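Local coordinates for protein L-Ala-D/L-Glu epimerase, a muconate lactonizing enzyme (Klebsiella pneumoniae subsp. pneumoniae MGH 78578, PDB 3FCP) that belongs to the muconate lactonizing enzyme group of the enolase superfamily and carries a magnesium ion in its barrel domain, at residues 67-70 / 71-75; 252-255 / 256-260; 85-88 / 89-92. One frame throughout, in Å; residues are numbered along the deposited sequence.

The three contacts are local, each made within one helix or at its start. Along the chain contact 1 comes first, inside helix 65-80; contact 3 follows at the start of helix 88-98, the next helix, and contact 2 comes last, where the loop after strand 246-249 leads into helix 256-264. Contacts 1 and 3 belong to the N-terminal domain, with centres about 19 Å apart. Contact 2 lies in the barrel-type C-terminal domain, its centre about 24 Å from that of contact 1 and 22 Å from that of contact 3. None touches another. All three reach neighbouring subunits, and contacts 2 and 3 both touch the same neighbouring copy, the third subunit, so each also lies at a subunit interface.

Contact 1: 67-70 / 71-75; sequences AISS and AITHY
Two turns of helix 65-80, a helix of the enolase-type N-terminal domain that packs against the strands 7-17 and 33-42, bring the carbonyl oxygens of Ser-69 and Ser-70 within reach of the side chains of Thr-73 and His-74. The carbonyl oxygen of Ser-69 is gripped twice by one residue. Thr-73 N reaches Ser-69 O at 2.9 Å in the regular helical bond, and Thr-73 OG1 donates to the same Ser-69 O at 3.1 Å from above the carbonyl plane, 40° out of it. With OG1 anti to the carbonyl carbon (chi1 -59°), the hydroxyl is folded back toward the preceding turn. Ser-70 O has a firm bond from His-74 N at 2.9 Å and a weak one from His-74 ND1 at 3.4 Å (144°), the oxygen lying at the edge of the imidazole and in its plane. On the buried side Ile-68 and Ile-72 run side by side, pointing the same way, with Ile-68 CG2 4.2 Å from Ile-72 CD1; both also touch Val-36 of strand 33-42. Farther along, Tyr-75 OH is hydrogen-bonded to Glu-66 OE1 of the second subunit. The helix therefore divides its chemistry, with two isoleucines toward the sheet and helix 103-121 and, on its more exposed side, polar side chains that give a second donor to Ser-69 O and a weak one to Ser-70 O.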
loop_
_atom_site.group_PDB
_atom_site.type_symbol
_atom_site.label_atom_id
_atom_site.label_comp_id
_atom_site.label_asym_id
_atom_site.label_seq_id
_atom_site.Cartn_x
_atom_site.Cartn_y
_atom_site.Cartn_z
ATOM N N ALA A 67 40.678 9.281 -11.077
ATOM C CA ALA A 67 40.303 8.425 -9.950
ATOM C C ALA A 67 40.200 6.979 -10.439
ATOM O O ALA A 67 40.514 6.038 -9.710
ATOM C CB ALA A 67 38.967 8.871 -9.359
ATOM N N ILE A 68 39.743 6.816 -11.676
ATOM C CA ILE A 68 39.619 5.495 -12.273
ATOM C C ILE A 68 41.021 4.900 -12.404
ATOM O O ILE A 68 41.257 3.740 -12.049
ATOM C CB ILE A 68 38.938 5.592 -13.654
ATOM C CG1 ILE A 68 37.455 5.922 -13.460
ATOM C CG2 ILE A 68 39.114 4.286 -14.432
ATOM C CD1 ILE A 68 36.734 6.296 -14.738
ATOM N N SER A 69 41.951 5.710 -12.905
ATOM C CA SER A 69 43.341 5.288 -13.064
ATOM C C SER A 69 43.919 4.918 -11.691
ATOM O O SER A 69 44.618 3.912 -11.535
ATOM C CB SER A 69 44.149 6.429 -13.696
ATOM O OG SER A 69 45.525 6.121 -13.746
ATOM N N SER A 70 43.613 5.741 -10.698
ATOM C CA SER A 70 44.066 5.516 -9.332
ATOM C C SER A 70 43.552 4.180 -8.788
ATOM O O SER A 70 44.309 3.420 -8.194
ATOM C CB SER A 70 43.577 6.659 -8.432
ATOM O OG SER A 70 43.784 6.354 -7.065
ATOM N N ALA A 71 42.267 3.899 -8.991
ATOM C CA ALA A 71 41.677 2.646 -8.518
ATOM C C ALA A 71 42.407 1.449 -9.130
ATOM O O ALA A 71 42.705 0.476 -8.444
ATOM C CB ALA A 71 40.196 2.592 -8.872
ATOM N N ILE A 72 42.702 1.536 -10.422
ATOM C CA ILE A 72 43.399 0.457 -11.113
ATOM C C ILE A 72 44.830 0.268 -10.607
ATOM O O ILE A 72 45.240 -0.843 -10.272
ATOM C CB ILE A 72 43.426 0.719 -12.635
ATOM C CG1 ILE A 72 42.000 0.641 -13.184
ATOM C CG2 ILE A 72 44.351 -0.290 -13.334
ATOM C CD1 ILE A 72 41.849 1.115 -14.612
ATOM N N THR A 73 45.583 1.360 -10.545
ATOM C CA THR A 73 46.975 1.313 -10.101
ATOM C C THR A 73 47.183 0.911 -8.642
ATOM O O THR A 73 47.907 -0.041 -8.353
ATOM C CB THR A 73 47.671 2.682 -10.308
ATOM O OG1 THR A 73 47.629 3.035 -11.697
ATOM C CG2 THR A 73 49.137 2.615 -9.847
ATOM N N HIS A 74 46.539 1.630 -7.727
ATOM C CA HIS A 74 46.711 1.377 -6.299
ATOM C C HIS A 74 45.936 0.251 -5.641
ATOM O O HIS A 74 46.378 -0.271 -4.621
ATOM C CB HIS A 74 46.431 2.653 -5.508
ATOM C CG HIS A 74 47.386 3.765 -5.796
ATOM N ND1 HIS A 74 47.285 4.563 -6.916
ATOM C CD2 HIS A 74 48.473 4.203 -5.117
ATOM C CE1 HIS A 74 48.269 5.445 -6.914
ATOM N NE2 HIS A 74 49.004 5.248 -5.834
ATOM N N TYR A 75 44.794 -0.129 -6.207
ATOM C CA TYR A 75 43.977 -1.161 -5.582
ATOM C C TYR A 75 43.724 -2.427 -6.387
ATOM O O TYR A 75 44.012 -3.525 -5.918
ATOM C CB TYR A 75 42.649 -0.533 -5.143
ATOM C CG TYR A 75 42.851 0.541 -4.094
ATOM C CD1 TYR A 75 43.084 0.203 -2.761
ATOM C CD2 TYR A 75 42.896 1.889 -4.448
ATOM C CE1 TYR A 75 43.363 1.182 -1.804
ATOM C CE2 TYR A 75 43.177 2.878 -3.498
ATOM C CZ TYR A 75 43.412 2.515 -2.179
ATOM O OH TYR A 75 43.721 3.476 -1.242
#

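Contact 2: 252-255 / 256-260; sequences AVAT and AYDGY
Thr-255 and Asp-258 face each other across the first turn of helix 256-264, each side chain accepting from the other's backbone NH in a capping box. Seen down its CA-CB bond, Thr-255 OG1 falls between the backbone N and the carbonyl carbon (chi1 68°), which turns it to the helix start; there it accepts from Asp-258 N at 3.3 Å in a nearly straight bond (170°), with a weaker one from Tyr-257 N. In return the carboxylate of Asp-258 reaches back over the incoming loop. Asp-258 OD2 accepts from Thr-255 N at 3.1 Å, met from above the carboxylate plane, and from Ala-254 N, also at 3.1 Å, through the anti lone pair. Two NH groups thus fix one oxygen. Asp-258 OD1 accepts at 2.9 Å from a water that also lies 2.7 Å from Thr-255 OG1, tying the two side chains together. The ring of Tyr-257 turns its edge to the threonine hydroxyl and stacks with His-231 of the second subunit, and Val-253 CG2 packs on Gly-259, 3.6 Å from its N. The cap starts helix 256-264 after the loop that follows strand 246-249 of the barrel and carries the magnesium ligands Asp-250 and Glu-251. Val-253 and Ala-256 pack on helix 283-294, Ala-252 on helix 233-242.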
loop_
_atom_site.group_PDB
_atom_site.type_symbol
_atom_site.label_atom_id
_atom_site.label_comp_id
_atom_site.label_asym_id
_atom_site.label_seq_id
_atom_site.Cartn_x
_atom_site.Cartn_y
_atom_site.Cartn_z
ATOM N N ALA A 252 19.473 6.517 -12.735
ATOM C CA ALA A 252 18.695 5.867 -11.677
ATOM C C ALA A 252 19.015 4.379 -11.532
ATOM O O ALA A 252 18.663 3.754 -10.532
ATOM C CB ALA A 252 17.199 6.042 -11.941
ATOM N N VAL A 253 19.676 3.803 -12.527
ATOM C CA VAL A 253 19.990 2.382 -12.463
ATOM C C VAL A 253 21.387 2.087 -12.986
ATOM O O VAL A 253 21.701 2.360 -14.145
ATOM C CB VAL A 253 18.941 1.563 -13.257
ATOM C CG1 VAL A 253 18.909 2.029 -14.709
ATOM C CG2 VAL A 253 19.256 0.082 -13.179
ATOM N N ALA A 254 22.230 1.531 -12.121
ATOM C CA ALA A 254 23.598 1.195 -12.504
ATOM C C ALA A 254 23.845 -0.309 -12.417
ATOM O O ALA A 254 24.319 -0.937 -13.376
ATOM C CB ALA A 254 24.593 1.937 -11.603
ATOM N N THR A 255 23.513 -0.877 -11.259
ATOM C CA THR A 255 23.728 -2.294 -10.990
ATOM C C THR A 255 22.431 -3.090 -10.941
ATOM O O THR A 255 21.337 -2.526 -10.925
ATOM C CB THR A 255 24.404 -2.473 -9.632
ATOM O OG1 THR A 255 23.475 -2.093 -8.612
ATOM C CG2 THR A 255 25.648 -1.581 -9.520
ATOM N N ALA A 256 22.567 -4.411 -10.899
ATOM C CA ALA A 256 21.416 -5.301 -10.816
ATOM C C ALA A 256 20.627 -4.975 -9.548
ATOM O O ALA A 256 19.402 -5.104 -9.527
ATOM C CB ALA A 256 21.877 -6.760 -10.801
ATOM N N TYR A 257 21.323 -4.552 -8.492
ATOM C CA TYR A 257 20.638 -4.202 -7.248
ATOM C C TYR A 257 19.719 -3.011 -7.509
ATOM O O TYR A 257 18.550 -3.045 -7.140
ATOM C CB TYR A 257 21.634 -3.834 -6.137
ATOM C CG TYR A 257 22.588 -4.940 -5.746
ATOM C CD1 TYR A 257 23.944 -4.858 -6.067
ATOM C CD2 TYR A 257 22.145 -6.048 -5.020
ATOM C CE1 TYR A 257 24.842 -5.847 -5.671
ATOM C CE2 TYR A 257 23.035 -7.050 -4.612
ATOM C CZ TYR A 257 24.378 -6.940 -4.941
ATOM O OH TYR A 257 25.266 -7.904 -4.529
ATOM N N ASP A 258 20.241 -1.961 -8.140
ATOM C CA ASP A 258 19.418 -0.781 -8.453
ATOM C C ASP A 258 18.266 -1.184 -9.364
ATOM O O ASP A 258 17.140 -0.697 -9.228
ATOM C CB ASP A 258 20.215 0.305 -9.195
ATOM C CG ASP A 258 21.432 0.769 -8.436
ATOM O OD1 ASP A 258 21.388 0.813 -7.190
ATOM O OD2 ASP A 258 22.434 1.108 -9.092
ATOM N N GLY A 259 18.570 -2.061 -10.317
ATOM C CA GLY A 259 17.565 -2.511 -11.259
ATOM C C GLY A 259 16.384 -3.182 -10.589
ATOM O O GLY A 259 15.232 -2.944 -10.959
ATOM N N TYR A 260 16.669 -4.038 -9.613
ATOM C CA TYR A 260 15.613 -4.737 -8.895
ATOM C C TYR A 260 14.794 -3.756 -8.066
ATOM O O TYR A 260 13.569 -3.797 -8.070
ATOM C CB TYR A 260 16.196 -5.801 -7.961
ATOM C CG TYR A 260 15.150 -6.338 -7.016
ATOM C CD1 TYR A 260 14.126 -7.168 -7.479
ATOM C CD2 TYR A 260 15.114 -5.930 -5.682
ATOM C CE1 TYR A 260 13.087 -7.562 -6.643
ATOM C CE2 TYR A 260 14.083 -6.322 -4.838
ATOM C CZ TYR A 260 13.075 -7.129 -5.321
ATOM O OH TYR A 260 12.035 -7.484 -4.501
HETATM O O HOH W 1 23.905 -0.470 -6.458
#

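Contact 3: 85-88 / 89-92; sequences ADNL and NALT
Leu-88 O is gripped by two donors of Thr-92: the hydroxyl OG1 at 2.7 Å and the backbone N at 2.8 Å, arriving from opposite faces of the carbonyl plane. A chi1 of -61° sets OG1 beside the backbone N of Thr-92, which lets both donors face the turn before. The side chains of Leu-88 and Thr-92 cross obliquely, with Leu-88 CD1 3.6 Å from Thr-92 OG1. One residue earlier, Asn-87 is the N-cap of helix 88-98. Its side-chain OD1 accepts from Ala-90 N at 2.9 Å, the donor standing 50° out of the amide plane, and the Ala-90 methyl CB lies against the amide, 3.3 Å from Asn-87 OD1. The same residue's backbone supplies the first regular helical bond, Leu-91 N to Asn-87 O at 3.0 Å, and Leu-91 CG lies 3.3 Å from that oxygen. Leu-88 and Leu-91 also pack on helix 103-121 of the N-terminal domain. The cap's amide is used at both ends, since Asn-87 ND2 donates to Ala-132 O of the third subunit, and Asn-89 ND2 bonds to Gly-131 O of that same neighbouring chain.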
loop_
_atom_site.group_PDB
_atom_site.type_symbol
_atom_site.label_atom_id
_atom_site.label_comp_id
_atom_site.label_asym_id
_atom_site.label_seq_id
_atom_site.Cartn_x
_atom_site.Cartn_y
_atom_site.Cartn_z
ATOM N N ALA A 85 43.631 -15.954 -13.848
ATOM C CA ALA A 85 42.992 -15.009 -14.755
ATOM C C ALA A 85 41.834 -15.537 -15.596
ATOM O O ALA A 85 41.156 -14.764 -16.269
ATOM C CB ALA A 85 44.061 -14.401 -15.678
ATOM N N ASP A 86 41.604 -16.843 -15.548
ATOM C CA ASP A 86 40.551 -17.479 -16.334
ATOM C C ASP A 86 39.223 -17.615 -15.592
ATOM O O ASP A 86 38.195 -17.910 -16.201
ATOM C CB ASP A 86 41.011 -18.876 -16.735
ATOM C CG ASP A 86 41.354 -19.725 -15.525
ATOM O OD1 ASP A 86 42.294 -19.349 -14.791
ATOM O OD2 ASP A 86 40.681 -20.748 -15.293
ATOM N N ASN A 87 39.244 -17.412 -14.281
ATOM C CA ASN A 87 38.043 -17.571 -13.472
ATOM C C ASN A 87 37.370 -16.230 -13.178
ATOM O O ASN A 87 37.598 -15.640 -12.122
ATOM C CB ASN A 87 38.413 -18.269 -12.158
ATOM C CG ASN A 87 37.212 -18.871 -11.457
ATOM O OD1 ASN A 87 36.140 -18.277 -11.415
ATOM N ND2 ASN A 87 37.395 -20.057 -10.890
ATOM N N LEU A 88 36.544 -15.754 -14.107
ATOM C CA LEU A 88 35.874 -14.472 -13.917
ATOM C C LEU A 88 34.994 -14.402 -12.661
ATOM O O LEU A 88 34.940 -13.367 -12.004
ATOM C CB LEU A 88 35.041 -14.118 -15.152
ATOM C CG LEU A 88 34.454 -12.699 -15.163
ATOM C CD1 LEU A 88 35.528 -11.671 -14.833
ATOM C CD2 LEU A 88 33.854 -12.419 -16.532
ATOM N N ASN A 89 34.306 -15.489 -12.323
ATOM C CA ASN A 89 33.458 -15.479 -11.131
ATOM C C ASN A 89 34.290 -15.275 -9.866
ATOM O O ASN A 89 33.942 -14.452 -9.020
ATOM C CB ASN A 89 32.645 -16.774 -11.025
ATOM C CG ASN A 89 31.534 -16.844 -12.052
ATOM O OD1 ASN A 89 30.957 -15.819 -12.417
ATOM N ND2 ASN A 89 31.212 -18.058 -12.515
ATOM N N ALA A 90 35.397 -16.008 -9.748
ATOM C CA ALA A 90 36.269 -15.877 -8.584
ATOM C C ALA A 90 36.881 -14.476 -8.530
ATOM O O ALA A 90 36.942 -13.863 -7.466
ATOM C CB ALA A 90 37.386 -16.934 -8.622
ATOM N N LEU A 91 37.330 -13.969 -9.676
ATOM C CA LEU A 91 37.937 -12.637 -9.735
ATOM C C LEU A 91 36.933 -11.534 -9.395
ATOM O O LEU A 91 37.269 -10.561 -8.716
ATOM C CB LEU A 91 38.536 -12.388 -11.126
ATOM C CG LEU A 91 39.797 -13.208 -11.451
ATOM C CD1 LEU A 91 40.096 -13.146 -12.938
ATOM C CD2 LEU A 91 40.975 -12.681 -10.642
ATOM N N THR A 92 35.703 -11.689 -9.871
ATOM C CA THR A 92 34.655 -10.710 -9.606
ATOM C C THR A 92 34.316 -10.672 -8.110
ATOM O O THR A 92 34.162 -9.596 -7.520
ATOM C CB THR A 92 33.396 -11.035 -10.431
ATOM O OG1 THR A 92 33.721 -10.971 -11.830
ATOM C CG2 THR A 92 32.270 -10.048 -10.119
#